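Local coordinates for protein glutaredoxin-2 (Vaccinia virus, PDB 2G2Q) that acts as a thiol-disulfide transfer protein in the viral pathway that forms disulfide bonds in virion membrane proteins, and is needed for virion morphogenesis and virus replication, at residues Val86-Asn89 against Lys90-Phe94; Glu105-Lys108 against Ser109-Lys113. All coordinates share one frame; numbering follows the deposited sequence.

Interaction 1: Val86-Asn89 against Lys90-Phe94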
# COMPACT_ATOMS: atom_id res chain seq x y z
N VAL A 86 8.80 -0.53 -1.76
CA VAL A 86 8.84 -0.93 -0.35
C VAL A 86 8.18 -2.31 -0.09
O VAL A 86 7.07 -2.58 -0.55
CB VAL A 86 8.24 0.16 0.56
CG1 VAL A 86 8.46 -0.18 2.02
CG2 VAL A 86 8.86 1.52 0.24
N ASP A 87 8.90 -3.16 0.65
CA ASP A 87 8.40 -4.48 1.06
C ASP A 87 7.73 -4.44 2.45
O ASP A 87 8.36 -4.72 3.48
CB ASP A 87 9.51 -5.52 1.00
CG ASP A 87 9.01 -6.93 1.20
OD1 ASP A 87 9.82 -7.89 1.15
OD2 ASP A 87 7.79 -7.10 1.44
N ILE A 88 6.43 -4.14 2.44
CA ILE A 88 5.68 -3.82 3.66
C ILE A 88 4.97 -4.97 4.39
O ILE A 88 4.47 -4.78 5.49
CB ILE A 88 4.62 -2.77 3.35
CG1 ILE A 88 3.58 -3.36 2.37
CG2 ILE A 88 5.28 -1.51 2.85
CD1 ILE A 88 2.46 -2.44 2.04
N ASN A 89 4.94 -6.15 3.77
CA ASN A 89 4.16 -7.27 4.31
C ASN A 89 4.45 -7.62 5.77
O ASN A 89 3.51 -7.81 6.56
CB ASN A 89 4.32 -8.50 3.43
CG ASN A 89 3.65 -8.34 2.08
OD1 ASN A 89 3.87 -7.34 1.38
ND2 ASN A 89 2.84 -9.32 1.70
N LYS A 90 5.74 -7.68 6.13
CA LYS A 90 6.17 -8.05 7.49
C LYS A 90 5.71 -7.08 8.59
O LYS A 90 5.64 -7.45 9.75
CB LYS A 90 7.69 -8.20 7.55
CG LYS A 90 8.24 -9.53 7.02
CD LYS A 90 9.76 -9.43 6.83
CE LYS A 90 10.32 -10.51 5.90
NZ LYS A 90 10.56 -11.79 6.63
N SER A 91 5.39 -5.84 8.21
CA SER A 91 4.86 -4.84 9.14
C SER A 91 3.33 -4.91 9.25
O SER A 91 2.73 -4.21 10.06
CB SER A 91 5.28 -3.44 8.70
OG SER A 91 4.59 -3.05 7.53
N LEU A 92 2.72 -5.75 8.42
CA LEU A 92 1.26 -5.85 8.37
C LEU A 92 0.73 -7.12 9.01
O LEU A 92 1.31 -8.19 8.86
CB LEU A 92 0.77 -5.77 6.91
CG LEU A 92 0.33 -4.42 6.35
CD1 LEU A 92 0.94 -3.24 7.08
CD2 LEU A 92 0.63 -4.37 4.85
N ASP A 93 -0.38 -6.99 9.73
CA ASP A 93 -1.14 -8.13 10.22
C ASP A 93 -2.64 -7.88 10.03
O ASP A 93 -3.29 -7.30 10.91
CB ASP A 93 -0.82 -8.44 11.68
CG ASP A 93 -1.58 -9.64 12.22
OD1 ASP A 93 -2.46 -10.18 11.50
OD2 ASP A 93 -1.31 -10.07 13.37
N PHE A 94 -3.18 -8.33 8.91
CA PHE A 94 -4.60 -8.10 8.57
C PHE A 94 -5.63 -8.84 9.49
O PHE A 94 -6.86 -8.63 9.36
CB PHE A 94 -4.88 -8.46 7.12
CG PHE A 94 -4.18 -7.58 6.10
CD1 PHE A 94 -3.84 -6.25 6.40
CD2 PHE A 94 -3.93 -8.07 4.82
CE1 PHE A 94 -3.23 -5.44 5.45
CE2 PHE A 94 -3.32 -7.26 3.85
CZ PHE A 94 -2.98 -5.94 4.17
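The carbonyl oxygen Ile88 O is gripped by two donors of a single residue, Ser91. Its hydroxyl, Ser91 OG, lies 2.7 Å from Ile88 O and meets it in the carbonyl plane, on a lone pair. The amide Ser91 N reaches Ile88 O as well, at 3.1 Å, but from above that plane and with a bent N-H...O angle of 142°. The two donors thus approach the oxygen from different directions. Ser91 places its hydroxyl for this by setting OG between its own backbone N and carbonyl carbon (chi1 71°), which brings it round to Ile88 O, three residues back; a short side chain carrying a donor suits this buried place. One residue on, Leu92 N donates to Asn89 O at 2.9 Å. These successive i to i+3 backbone bonds belong to a short 3-10 turn in the connection between strand 82-85 and helix 104-113 of the thioredoxin fold. Beside this polar grip the contact is apolar. Ile88 CG1 also sits between the backbone N and the carbonyl carbon (chi1 64°), and from there its terminal CD1 comes 3.9 Å from Leu92 CD2, the two branched chains meeting at a slant. Leu92 points its CB back at the turn, bringing that atom 3.4 Å from Asn89 O. Ile88 is buried and also packs on Leu107 of the helix and Ile73 of strand 71-77, a place where an aliphatic residue fits, whereas Asn89 and Lys90 are exposed and polar.

Interaction 2: Glu105-Lys108 against Ser109-Lys113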
# COMPACT_ATOMS: atom_id res chain seq x y z
N GLU A 105 7.53 0.63 13.60
CA GLU A 105 8.97 0.43 13.65
C GLU A 105 9.47 -0.50 12.54
O GLU A 105 10.56 -0.30 12.00
CB GLU A 105 9.40 -0.04 15.05
CG GLU A 105 8.93 0.89 16.20
CD GLU A 105 9.60 2.27 16.21
OE1 GLU A 105 9.65 2.95 15.15
OE2 GLU A 105 10.08 2.69 17.29
N ILE A 106 8.67 -1.51 12.18
CA ILE A 106 9.03 -2.39 11.07
C ILE A 106 8.79 -1.69 9.74
O ILE A 106 9.58 -1.83 8.80
CB ILE A 106 8.28 -3.75 11.13
CG1 ILE A 106 8.64 -4.51 12.42
CG2 ILE A 106 8.60 -4.62 9.91
CD1 ILE A 106 7.75 -5.73 12.70
N LEU A 107 7.70 -0.92 9.66
CA LEU A 107 7.39 -0.18 8.46
C LEU A 107 8.48 0.87 8.18
O LEU A 107 8.93 1.00 7.04
CB LEU A 107 6.00 0.46 8.55
CG LEU A 107 5.55 1.23 7.31
CD1 LEU A 107 5.50 0.34 6.05
CD2 LEU A 107 4.21 1.89 7.54
N LYS A 108 8.90 1.59 9.22
CA LYS A 108 9.99 2.55 9.07
C LYS A 108 11.24 1.88 8.48
O LYS A 108 11.79 2.37 7.49
CB LYS A 108 10.31 3.26 10.39
CG LYS A 108 11.25 4.45 10.18
CD LYS A 108 11.61 5.21 11.47
CE LYS A 108 12.37 6.51 11.10
NZ LYS A 108 12.59 7.47 12.24
N SER A 109 11.67 0.78 9.10
CA SER A 109 12.82 0.00 8.61
C SER A 109 12.68 -0.37 7.14
O SER A 109 13.61 -0.15 6.36
CB SER A 109 13.01 -1.30 9.41
OG SER A 109 13.12 -1.07 10.79
N GLU A 110 11.52 -0.94 6.78
CA GLU A 110 11.30 -1.43 5.43
C GLU A 110 11.35 -0.30 4.40
O GLU A 110 11.87 -0.47 3.29
CB GLU A 110 9.97 -2.19 5.33
CG GLU A 110 9.92 -3.45 6.23
CD GLU A 110 8.54 -4.12 6.26
OE1 GLU A 110 8.47 -5.37 6.19
OE2 GLU A 110 7.51 -3.41 6.36
N ILE A 111 10.80 0.86 4.78
CA ILE A 111 10.82 2.04 3.93
C ILE A 111 12.26 2.55 3.78
O ILE A 111 12.67 3.00 2.72
CB ILE A 111 9.94 3.17 4.51
CG1 ILE A 111 8.46 2.84 4.35
CG2 ILE A 111 10.26 4.53 3.84
CD1 ILE A 111 7.58 3.75 5.20
N GLU A 112 13.01 2.49 4.87
CA GLU A 112 14.35 3.04 4.85
C GLU A 112 15.35 2.19 4.08
O GLU A 112 16.27 2.73 3.49
CB GLU A 112 14.81 3.38 6.27
CG GLU A 112 14.13 4.66 6.77
CD GLU A 112 14.54 5.04 8.18
OE1 GLU A 112 14.63 6.26 8.44
OE2 GLU A 112 14.77 4.14 9.01
N LYS A 113 15.13 0.88 4.05
CA LYS A 113 16.04 -0.08 3.39
C LYS A 113 15.71 -0.31 1.91
O LYS A 113 16.48 -0.92 1.19
CB LYS A 113 15.97 -1.44 4.09
CG LYS A 113 16.54 -1.49 5.50
CD LYS A 113 15.94 -2.68 6.27
CE LYS A 113 16.98 -3.48 7.04
NZ LYS A 113 17.32 -2.99 8.41
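Helix 104-113 of the thioredoxin fold carries this contact, in which each residue from Glu105 to Lys108 offers its carbonyl to the amide four places on. The regular bonds, such as Ile111 N to Leu107 O at 2.9 Å, are joined, two residues earlier, by a side-chain bond: Ser109 OG donates to Glu105 O at 2.9 Å, in the carbonyl plane. Ser109 N shares the same Glu105 O at 3.3 Å. A serine suits this place because its hydroxyl, beside its own backbone N, can fold back onto the helix backbone. Along another side, Ile106 and Glu110 run alongside each other, and Ile106 CG2 rests 3.7 Å from Glu110 CD, the carboxylate carbon. Lys108 and Glu112 carry opposite charges, yet Lys108 NZ stays 4.5 Å from Glu112 OE1, beyond a salt bridge. Contact comes instead from the aliphatic stem, with Lys108 CE 3.5 Å from Glu112 OE1; CG anti to the backbone N (chi1 -169°) and an extended chain carry the stem past that carboxylate. Leu107 and Ile111, both buried, meet through Leu107 CG and Ile111 CD1, 3.9 Å apart. Their aliphatic side faces inward: Leu107 packs on Ser91 of the preceding loop, Ile111 on Tyr30 of strand 30-36, and Ile111 O accepts a hydrogen bond from Lys75 of strand 71-77.

How the interactions relate
Interaction 1 comes first along the chain, the turn at 86-94 following strand 82-85 and the helix segments 105-113 following after a further stretch of loop; their centres are about 10 Å apart. Both lie in the thioredoxin-type domain, and they touch directly. The carboxylate of Glu110 reaches back to the turn, where OE2 makes a weak hydrogen bond with Ser91 OG and OE1 packs close to Lys90 CB. Ser91 also touches Ile106 with its side chain and shares a backbone hydrogen bond with Asn103, just before the helix. The turn is thus joined to the first part of helix 104-113 by both polar and packing contacts.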